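Local atomic coordinates of DegV domain-containing protein Cgl2349/cg2579 (Corynebacterium glutamicum, PDB entry 3EGL), a protein that binds long-chain fatty acids such as palmitate and may play a role in lipid transport or fatty acid metabolism. Residues 9-14 with 29-34; 138-143 with 171-176; 206-211 with 234-239. All blocks are in the same frame, centred on the assembly; numbering follows the deposited sequence.

Contact 1 (9-14 with 29-34); sequences IVDSSA and INLHVM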
loop_
_atom_site.group_PDB
_atom_site.type_symbol
_atom_site.label_atom_id
_atom_site.label_comp_id
_atom_site.label_asym_id
_atom_site.label_seq_id
_atom_site.Cartn_x
_atom_site.Cartn_y
_atom_site.Cartn_z
ATOM N N ILE A 9 -3.856 -12.438 -3.389
ATOM C CA ILE A 9 -3.085 -12.446 -2.144
ATOM C C ILE A 9 -2.322 -11.151 -2.051
ATOM O O ILE A 9 -1.691 -10.730 -3.027
ATOM C CB ILE A 9 -2.035 -13.591 -2.105
ATOM C CG1 ILE A 9 -2.696 -14.940 -2.419
ATOM C CG2 ILE A 9 -1.360 -13.681 -0.722
ATOM C CD1 ILE A 9 -1.734 -16.198 -2.216
ATOM N N VAL A 10 -2.376 -10.539 -0.868
ATOM C CA VAL A 10 -1.562 -9.364 -0.544
ATOM C C VAL A 10 -0.882 -9.645 0.792
ATOM O O VAL A 10 -1.149 -10.649 1.431
ATOM C CB VAL A 10 -2.400 -8.019 -0.385
ATOM C CG1 VAL A 10 -3.162 -7.702 -1.617
ATOM C CG2 VAL A 10 -3.366 -8.100 0.793
ATOM N N ASP A 11 -0.016 -8.730 1.210
ATOM C CA ASP A 11 0.546 -8.802 2.534
ATOM C C ASP A 11 -0.148 -7.716 3.382
ATOM O O ASP A 11 -1.017 -6.972 2.862
ATOM C CB ASP A 11 2.074 -8.714 2.494
ATOM C CG ASP A 11 2.596 -7.394 1.886
ATOM O OD1 ASP A 11 2.396 -6.347 2.551
ATOM O OD2 ASP A 11 3.237 -7.405 0.780
ATOM N N SER A 12 0.202 -7.645 4.668
ATOM C CA SER A 12 -0.493 -6.753 5.594
ATOM C C SER A 12 -0.233 -5.271 5.259
ATOM O O SER A 12 -1.063 -4.420 5.562
ATOM C CB SER A 12 -0.103 -7.060 7.045
ATOM O OG SER A 12 1.276 -6.760 7.164
ATOM N N SER A 13 0.908 -4.976 4.630
ATOM C CA SER A 13 1.189 -3.603 4.224
ATOM C C SER A 13 0.139 -2.991 3.278
ATOM O O SER A 13 0.084 -1.758 3.165
ATOM C CB SER A 13 2.585 -3.432 3.604
ATOM O OG SER A 13 2.637 -4.034 2.332
ATOM N N ALA A 14 -0.673 -3.808 2.596
ATOM C CA ALA A 14 -1.737 -3.221 1.773
ATOM C C ALA A 14 -2.782 -2.440 2.600
ATOM O O ALA A 14 -3.564 -1.684 2.023
ATOM C CB ALA A 14 -2.446 -4.287 0.878
ATOM N N ILE A 29 -1.275 -12.014 3.980
ATOM C CA ILE A 29 -0.148 -12.582 4.749
ATOM C C ILE A 29 0.515 -11.481 5.526
ATOM O O ILE A 29 0.920 -10.475 4.934
ATOM C CB ILE A 29 0.975 -13.195 3.850
ATOM C CG1 ILE A 29 0.384 -13.905 2.666
ATOM C CG2 ILE A 29 1.864 -14.185 4.670
ATOM C CD1 ILE A 29 1.417 -14.165 1.645
ATOM N N ASN A 30 0.674 -11.671 6.822
ATOM C CA ASN A 30 1.295 -10.645 7.671
ATOM C C ASN A 30 2.818 -10.523 7.569
ATOM O O ASN A 30 3.534 -11.519 7.731
ATOM C CB ASN A 30 0.912 -10.881 9.138
ATOM C CG ASN A 30 -0.569 -10.643 9.389
ATOM O OD1 ASN A 30 -1.247 -9.971 8.609
ATOM N ND2 ASN A 30 -1.087 -11.218 10.462
ATOM N N LEU A 31 3.306 -9.302 7.356
ATOM C CA LEU A 31 4.744 -8.995 7.544
ATOM C C LEU A 31 5.116 -9.155 9.037
ATOM O O LEU A 31 4.230 -9.283 9.878
ATOM C CB LEU A 31 5.047 -7.575 7.077
ATOM C CG LEU A 31 4.640 -7.274 5.638
ATOM C CD1 LEU A 31 4.784 -5.757 5.244
ATOM C CD2 LEU A 31 5.444 -8.202 4.737
ATOM N N HIS A 32 6.408 -9.140 9.369
ATOM C CA HIS A 32 6.850 -9.408 10.755
ATOM C C HIS A 32 7.230 -8.179 11.573
ATOM O O HIS A 32 7.946 -7.276 11.105
ATOM C CB HIS A 32 8.017 -10.399 10.759
ATOM C CG HIS A 32 7.721 -11.642 9.989
ATOM N ND1 HIS A 32 6.886 -12.627 10.471
ATOM C CD2 HIS A 32 8.079 -12.028 8.743
ATOM C CE1 HIS A 32 6.763 -13.581 9.568
ATOM N NE2 HIS A 32 7.493 -13.249 8.520
ATOM N N VAL A 33 6.753 -8.175 12.813
ATOM C CA VAL A 33 7.199 -7.231 13.821
ATOM C C VAL A 33 7.917 -8.001 14.932
ATOM O O VAL A 33 7.333 -8.876 15.564
ATOM C CB VAL A 33 6.024 -6.386 14.387
ATOM C CG1 VAL A 33 6.474 -5.587 15.599
ATOM C CG2 VAL A 33 5.517 -5.431 13.340
HETATM N N MSE A 34 9.195 -7.698 15.141
HETATM C CA MSE A 34 9.941 -8.299 16.255
HETATM C C MSE A 34 10.077 -7.291 17.386
HETATM O O MSE A 34 10.644 -6.214 17.223
HETATM C CB MSE A 34 11.306 -8.816 15.830
HETATM C CG MSE A 34 11.248 -9.946 14.827
HETATM SE SE MSE A 34 11.606 -9.270 12.999
HETATM C CE MSE A 34 13.526 -9.697 13.003
#

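Contact 2 (138-143 with 171-176); sequences ETWIYL and IMRFNG. With PLM (palmitic acid), chain D.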
loop_
_atom_site.group_PDB
_atom_site.type_symbol
_atom_site.label_atom_id
_atom_site.label_comp_id
_atom_site.label_asym_id
_atom_site.label_seq_id
_atom_site.Cartn_x
_atom_site.Cartn_y
_atom_site.Cartn_z
ATOM N N GLU A 138 -1.593 7.381 -6.363
ATOM C CA GLU A 138 -0.556 8.128 -5.691
ATOM C C GLU A 138 -0.661 7.776 -4.228
ATOM O O GLU A 138 -1.719 7.416 -3.742
ATOM C CB GLU A 138 -0.742 9.641 -5.859
ATOM C CG GLU A 138 -0.820 10.184 -7.304
ATOM C CD GLU A 138 0.521 10.178 -8.029
ATOM O OE1 GLU A 138 1.539 9.935 -7.356
ATOM O OE2 GLU A 138 0.560 10.407 -9.265
ATOM N N THR A 139 0.456 7.906 -3.524
ATOM C CA THR A 139 0.509 7.641 -2.086
ATOM C C THR A 139 1.302 8.763 -1.435
ATOM O O THR A 139 2.494 8.955 -1.738
ATOM C CB THR A 139 1.143 6.228 -1.788
ATOM O OG1 THR A 139 0.306 5.204 -2.350
ATOM C CG2 THR A 139 1.296 5.956 -0.288
ATOM N N TRP A 140 0.629 9.490 -0.546
ATOM C CA TRP A 140 1.271 10.495 0.284
ATOM C C TRP A 140 1.195 10.093 1.750
ATOM O O TRP A 140 0.264 9.389 2.150
ATOM C CB TRP A 140 0.600 11.863 0.132
ATOM C CG TRP A 140 0.676 12.497 -1.224
ATOM C CD1 TRP A 140 1.685 13.254 -1.699
ATOM C CD2 TRP A 140 -0.331 12.468 -2.271
ATOM N NE1 TRP A 140 1.387 13.712 -2.962
ATOM C CE2 TRP A 140 0.160 13.250 -3.340
ATOM C CE3 TRP A 140 -1.598 11.873 -2.398
ATOM C CZ2 TRP A 140 -0.564 13.459 -4.532
ATOM C CZ3 TRP A 140 -2.321 12.092 -3.588
ATOM C CH2 TRP A 140 -1.783 12.865 -4.638
ATOM N N ILE A 141 2.168 10.539 2.551
ATOM C CA ILE A 141 2.167 10.270 4.005
ATOM C C ILE A 141 2.563 11.528 4.750
ATOM O O ILE A 141 3.557 12.198 4.412
ATOM C CB ILE A 141 3.171 9.154 4.432
ATOM C CG1 ILE A 141 3.150 7.993 3.455
ATOM C CG2 ILE A 141 2.868 8.597 5.876
ATOM C CD1 ILE A 141 4.396 7.128 3.594
ATOM N N TYR A 142 1.739 11.847 5.741
ATOM C CA TYR A 142 2.010 12.876 6.715
ATOM C C TYR A 142 2.644 12.192 7.905
ATOM O O TYR A 142 2.084 11.213 8.468
ATOM C CB TYR A 142 0.723 13.567 7.192
ATOM C CG TYR A 142 0.916 14.388 8.465
ATOM C CD1 TYR A 142 1.596 15.622 8.436
ATOM C CD2 TYR A 142 0.458 13.918 9.705
ATOM C CE1 TYR A 142 1.795 16.379 9.601
ATOM C CE2 TYR A 142 0.660 14.671 10.895
ATOM C CZ TYR A 142 1.330 15.895 10.819
ATOM O OH TYR A 142 1.520 16.636 11.947
ATOM N N LEU A 143 3.807 12.723 8.285
ATOM C CA LEU A 143 4.511 12.268 9.462
ATOM C C LEU A 143 4.393 13.308 10.542
ATOM O O LEU A 143 4.719 14.480 10.357
ATOM C CB LEU A 143 5.987 11.949 9.138
ATOM C CG LEU A 143 6.035 10.906 8.015
ATOM C CD1 LEU A 143 7.417 10.769 7.417
ATOM C CD2 LEU A 143 5.509 9.551 8.485
ATOM N N ILE A 171 5.157 16.128 4.341
ATOM C CA ILE A 171 4.413 15.218 3.486
ATOM C C ILE A 171 5.436 14.454 2.652
ATOM O O ILE A 171 6.244 15.063 1.942
ATOM C CB ILE A 171 3.411 15.931 2.547
ATOM C CG1 ILE A 171 2.431 16.823 3.336
ATOM C CG2 ILE A 171 2.670 14.882 1.618
ATOM C CD1 ILE A 171 1.592 16.033 4.378
HETATM N N MSE A 172 5.410 13.130 2.767
HETATM C CA MSE A 172 6.235 12.254 1.945
HETATM C C MSE A 172 5.383 11.708 0.796
HETATM O O MSE A 172 4.162 11.630 0.897
HETATM C CB MSE A 172 6.790 11.079 2.759
HETATM C CG MSE A 172 7.500 11.460 4.079
HETATM SE SE MSE A 172 9.088 12.597 3.908
HETATM C CE MSE A 172 10.161 11.399 2.786
ATOM N N ARG A 173 6.045 11.299 -0.272
ATOM C CA ARG A 173 5.394 10.691 -1.391
ATOM C C ARG A 173 6.276 9.561 -1.934
ATOM O O ARG A 173 7.479 9.660 -1.905
ATOM C CB ARG A 173 5.173 11.790 -2.410
ATOM C CG ARG A 173 4.899 11.405 -3.811
ATOM C CD ARG A 173 4.930 12.718 -4.582
ATOM N NE ARG A 173 5.030 12.562 -6.030
ATOM C CZ ARG A 173 4.061 12.066 -6.783
ATOM N NH1 ARG A 173 4.224 11.963 -8.093
ATOM N NH2 ARG A 173 2.937 11.655 -6.204
ATOM N N PHE A 174 5.657 8.482 -2.396
ATOM C CA PHE A 174 6.343 7.453 -3.198
ATOM C C PHE A 174 6.311 7.673 -4.666
ATOM O O PHE A 174 5.251 7.748 -5.224
ATOM C CB PHE A 174 5.723 6.113 -2.924
ATOM C CG PHE A 174 5.878 5.730 -1.540
ATOM C CD1 PHE A 174 7.022 5.068 -1.135
ATOM C CD2 PHE A 174 4.934 6.147 -0.593
ATOM C CE1 PHE A 174 7.211 4.749 0.237
ATOM C CE2 PHE A 174 5.083 5.838 0.776
ATOM C CZ PHE A 174 6.239 5.125 1.200
ATOM N N ASN A 175 7.473 7.762 -5.288
ATOM C CA ASN A 175 7.591 7.883 -6.732
ATOM C C ASN A 175 8.626 6.913 -7.190
ATOM O O ASN A 175 9.721 6.880 -6.630
ATOM C CB ASN A 175 8.048 9.289 -7.145
ATOM C CG ASN A 175 6.889 10.182 -7.568
ATOM O OD1 ASN A 175 5.815 10.145 -6.974
ATOM N ND2 ASN A 175 7.106 10.986 -8.597
ATOM N N GLY A 176 8.297 6.136 -8.216
ATOM C CA GLY A 176 9.206 5.111 -8.699
ATOM C C GLY A 176 9.617 4.163 -7.580
ATOM O O GLY A 176 10.791 3.838 -7.458
HETATM C C1 PLM D . 10.065 -5.059 5.987
HETATM O O1 PLM D . 10.516 -5.234 4.841
HETATM O O2 PLM D . 10.868 -5.032 6.934
HETATM C C2 PLM D . 8.606 -4.850 6.263
HETATM C C3 PLM D . 8.175 -3.543 5.602
HETATM C C4 PLM D . 8.563 -2.275 6.318
HETATM C C5 PLM D . 8.455 -1.168 5.271
HETATM C C6 PLM D . 8.641 0.208 5.858
HETATM C C7 PLM D . 8.564 1.221 4.737
HETATM C C8 PLM D . 8.314 2.663 5.207
HETATM C C9 PLM D . 6.856 2.844 5.636
HETATM C CA PLM D . 6.396 4.307 5.566
HETATM C CB PLM D . 5.155 4.576 6.407
HETATM C CC PLM D . 3.885 3.797 6.032
HETATM C CD PLM D . 3.048 4.576 5.032
HETATM C CE PLM D . 1.571 4.241 5.103
HETATM C CF PLM D . 1.114 3.503 3.840
HETATM C CG PLM D . 0.519 4.406 2.762
HETATM O O HOH W 1 2.814 8.455 -5.199
#

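Contact 3 (206-211 with 234-239); sequences EPVFIA and EGSSFM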
loop_
_atom_site.group_PDB
_atom_site.type_symbol
_atom_site.label_atom_id
_atom_site.label_comp_id
_atom_site.label_asym_id
_atom_site.label_seq_id
_atom_site.Cartn_x
_atom_site.Cartn_y
_atom_site.Cartn_z
ATOM N N GLU A 206 -11.540 15.562 -11.896
ATOM C CA GLU A 206 -12.223 14.271 -11.942
ATOM C C GLU A 206 -12.306 13.659 -10.550
ATOM O O GLU A 206 -11.382 13.810 -9.780
ATOM C CB GLU A 206 -11.473 13.319 -12.853
ATOM C CG GLU A 206 -11.170 13.916 -14.175
ATOM C CD GLU A 206 -12.145 13.476 -15.215
ATOM O OE1 GLU A 206 -13.329 13.876 -15.153
ATOM O OE2 GLU A 206 -11.711 12.709 -16.096
ATOM N N PRO A 207 -13.429 12.974 -10.239
ATOM C CA PRO A 207 -13.626 12.239 -8.988
ATOM C C PRO A 207 -12.487 11.267 -8.725
ATOM O O PRO A 207 -11.932 10.692 -9.640
ATOM C CB PRO A 207 -14.912 11.452 -9.244
ATOM C CG PRO A 207 -15.134 11.539 -10.756
ATOM C CD PRO A 207 -14.627 12.883 -11.095
ATOM N N VAL A 208 -12.163 11.104 -7.457
ATOM C CA VAL A 208 -11.026 10.350 -7.031
ATOM C C VAL A 208 -11.529 9.292 -6.069
ATOM O O VAL A 208 -12.505 9.491 -5.359
ATOM C CB VAL A 208 -10.068 11.266 -6.232
ATOM C CG1 VAL A 208 -8.742 10.549 -5.944
ATOM C CG2 VAL A 208 -9.813 12.577 -6.979
ATOM N N PHE A 209 -10.850 8.167 -5.994
ATOM C CA PHE A 209 -11.112 7.275 -4.879
ATOM C C PHE A 209 -10.002 7.415 -3.810
ATOM O O PHE A 209 -8.828 7.327 -4.137
ATOM C CB PHE A 209 -11.283 5.840 -5.372
ATOM C CG PHE A 209 -11.189 4.808 -4.286
ATOM C CD1 PHE A 209 -12.318 4.425 -3.573
ATOM C CD2 PHE A 209 -9.970 4.219 -3.971
ATOM C CE1 PHE A 209 -12.235 3.451 -2.574
ATOM C CE2 PHE A 209 -9.883 3.254 -2.960
ATOM C CZ PHE A 209 -11.030 2.878 -2.256
ATOM N N ILE A 210 -10.382 7.596 -2.543
ATOM C CA ILE A 210 -9.413 7.869 -1.492
ATOM C C ILE A 210 -9.500 6.967 -0.270
ATOM O O ILE A 210 -10.557 6.792 0.343
ATOM C CB ILE A 210 -9.574 9.322 -0.926
ATOM C CG1 ILE A 210 -9.417 10.373 -2.011
ATOM C CG2 ILE A 210 -8.546 9.587 0.194
ATOM C CD1 ILE A 210 -7.967 10.672 -2.353
ATOM N N ALA A 211 -8.346 6.480 0.154
ATOM C CA ALA A 211 -8.270 5.704 1.374
ATOM C C ALA A 211 -7.358 6.443 2.341
ATOM O O ALA A 211 -6.170 6.701 2.047
ATOM C CB ALA A 211 -7.760 4.305 1.083
ATOM N N GLU A 234 -16.647 16.558 -7.019
ATOM C CA GLU A 234 -17.855 15.887 -6.568
ATOM C C GLU A 234 -17.900 14.463 -7.067
ATOM O O GLU A 234 -17.474 14.186 -8.184
ATOM C CB GLU A 234 -19.090 16.616 -7.086
ATOM C CG GLU A 234 -19.445 17.859 -6.314
ATOM C CD GLU A 234 -20.507 18.683 -7.035
ATOM O OE1 GLU A 234 -21.483 18.088 -7.579
ATOM O OE2 GLU A 234 -20.359 19.925 -7.061
ATOM N N GLY A 235 -18.457 13.580 -6.240
ATOM C CA GLY A 235 -18.546 12.156 -6.545
ATOM C C GLY A 235 -17.304 11.356 -6.179
ATOM O O GLY A 235 -17.149 10.246 -6.642
ATOM N N SER A 236 -16.401 11.928 -5.384
ATOM C CA SER A 236 -15.213 11.196 -4.914
ATOM C C SER A 236 -15.591 10.305 -3.736
ATOM O O SER A 236 -16.499 10.629 -2.995
ATOM C CB SER A 236 -14.123 12.174 -4.500
ATOM O OG SER A 236 -13.530 12.777 -5.634
ATOM N N SER A 237 -14.938 9.168 -3.545
ATOM C CA SER A 237 -15.329 8.348 -2.390
ATOM C C SER A 237 -14.215 8.200 -1.389
ATOM O O SER A 237 -13.042 8.282 -1.747
ATOM C CB SER A 237 -15.899 6.989 -2.791
ATOM O OG SER A 237 -15.133 6.407 -3.808
ATOM N N PHE A 238 -14.595 8.003 -0.127
ATOM C CA PHE A 238 -13.628 8.029 0.953
ATOM C C PHE A 238 -13.738 6.826 1.841
ATOM O O PHE A 238 -14.785 6.509 2.352
ATOM C CB PHE A 238 -13.726 9.328 1.755
ATOM C CG PHE A 238 -13.470 10.561 0.922
ATOM C CD1 PHE A 238 -12.239 11.237 1.012
ATOM C CD2 PHE A 238 -14.450 11.034 0.032
ATOM C CE1 PHE A 238 -11.998 12.376 0.226
ATOM C CE2 PHE A 238 -14.219 12.165 -0.762
ATOM C CZ PHE A 238 -13.003 12.843 -0.669
HETATM N N MSE A 239 -12.612 6.187 2.054
HETATM C CA MSE A 239 -12.546 5.022 2.874
HETATM C C MSE A 239 -11.515 5.254 4.007
HETATM O O MSE A 239 -10.512 5.929 3.820
HETATM C CB MSE A 239 -12.145 3.901 1.935
HETATM C CG MSE A 239 -11.896 2.624 2.576
HETATM SE SE MSE A 239 -11.452 1.370 1.238
HETATM C CE MSE A 239 -11.573 -0.119 2.423
#

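Contact 1 (9-14 with 29-34)
Leu31 leans its branched end against the turn that follows strand 7-11, and its side chain comes within about 4 Å (nearest atoms) of the bound palmitic acid. Its CD1 lies 3.6 Å from Ser13 CB and equally near Asp11 OD1, while CD2 faces Asp11 CB, so the leucine and aspartate side chains pass each other at a slant. Ser12 comes in from the other segment: with OG between its own backbone N and carbonyl carbon (chi1 65°), the hydroxyl turns to Leu31 and accepts the N-H of that residue, Leu31 N to Ser12 OG 3.3 Å. The same OG is hydrogen-bonded to Asp244, so a small hydroxyl ties this loop to a third part of the chain. Asn30 adds its OD1, 3.5 Å from Ser12 CB. Before the turn the two chains run parallel: Ile29 N donates to Val10 O at 2.9 Å, and Ser12 N returns a weak, bent bond to Ile29 O. Branched aliphatic residues suit this strand pair, Ile9 CG2 meeting Ile29 CD1 at 3.7 Å. Asp11 OD2 is hydrogen-bonded to His70 ND1 and Ile71 N, which would help pay for burying the carboxylate. The pair belongs to the beta-alpha-beta unit of strand 7-11, helix 18-23 and strand 26-35; helix 47-60 covers Ile9 and Ile29, and helix 245-251 touches Ser12, Ser13 and Leu31.

Contact 2 (138-143 with 171-176)
The tail of the bound palmitic acid ends against an antiparallel strand pair, whose residues Thr139, Ile141 and Phe174 form part of the fatty-acid pocket. Thr139 CG2 lies 3.5 Å from the terminal carbon CG of the ligand. It gets there because this methyl, and not OG1, stands anti to the backbone N (chi1 -63° for OG1), which gives the lipid a carbon surface. The same methyl is 3.7 Å from Phe174 CD2. Ile141 CG1 lies 3.9 Å from Phe174 CE2 and 3.8 Å from ligand carbon CD, and ligand carbon CA meets the same ring at its edge; apolar residues suit an alkyl tail. In the six-stranded mixed sheet, strands 137-142 and 171-175 are neighbours: Ile141 and Met172 make the hydrogen-bonded pair, Ile141 N to Met172 O being 2.8 Å, and Trp140-Arg173 and Tyr142-Ile171 are non-hydrogen-bonded pairs. Selenomethionine Met172 is crossed at about a right angle by Leu143. On the opposite face Trp140 CD1 packs on Ile171 CG2 at 3.8 Å, and Arg173 runs beside the indole, its guanidinium plane 30° from the ring; the broad indole flanks the arginine's aliphatic part while the charge reaches Glu138. The arginine, extended as far as NE (chi1 162°), carries NH2 to Glu138 OE1 in a salt bridge, modelled very short, with the carboxylate at the guanidinium edge. Glu138 OE2 forms a second salt bridge with Arg202, so two positive charges would probably keep this buried acid ionised. A water donates to Glu138 OE1 and Phe174 O and accepts from Thr139 N, 2.9 Å away.

Contact 3 (206-211 with 234-239)
Ile210 and Phe238 lie side by side and point the same way, Ile210 CB 3.8 Å from Phe238 CD1, in a parallel strand pair at one border of the six-stranded mixed sheet. Ile210 bonds to the residues before and after its partner Phe238: Ile210 N donates to Ser237 O at 2.9 Å, and Ile210 O accepts from Met239 N at 2.7 Å. Ser237 N reaches back to Val208 O, completing the ladder that sets the side chains in register. On the face away from Ile210, Phe209 and selenomethionine Met239 cross at a slant, and the heavy atom SE sits at the ring edge, 5.2 Å from the centroid of the Phe209 ring, a Met-aromatic contact. The methionine chain runs straight from CB, with CG anti to the backbone N (chi1 175°), and this long, extended side chain reaches Phe209 and also Met104 of helix 104-116. Ser237 OG meets the same ring edge, a small polar group fitting the exposed end of the strand. Beyond this shell, strand 255-261 flanks 209-215 on its other side, so Ile210 rests on Val258 and Ala260; helix 224-231 packs on Phe238 through Leu228, Glu225 and Arg229. Where the chains enter the sheet, Pro207 CB lies 3.6 Å from Gly235 O, and Gly235, in the loop before the strand, has a positive phi, which glycine adopts readily. Ser236 OG, itself hydrogen-bonded to Pro233 O, accepts Val208 N at 2.8 Å with an N-H...O angle of 162°.

In the fold
Contacts 1 and 2 are buried, their centres about 11 Å from the centre of the chain, whereas that of contact 3 lies about 17 Å out and the contact is only partly buried. Contacts 2 and 3 share the six-stranded sheet, antiparallel in the first and parallel at the outer strand in the second; contact 1 belongs to the separate five-stranded sheet. The bound lipid runs from Leu31 of contact 1, near its head, to contact 2, which touches its tail, while contact 3 lies away from the fatty-acid site. The chemistry follows: serine and aspartate bonds at a strand-to-turn junction, a buried salt bridge beside an apolar wall, and backbone pairing, a serine bond and a Met-aromatic contact at the edge strand.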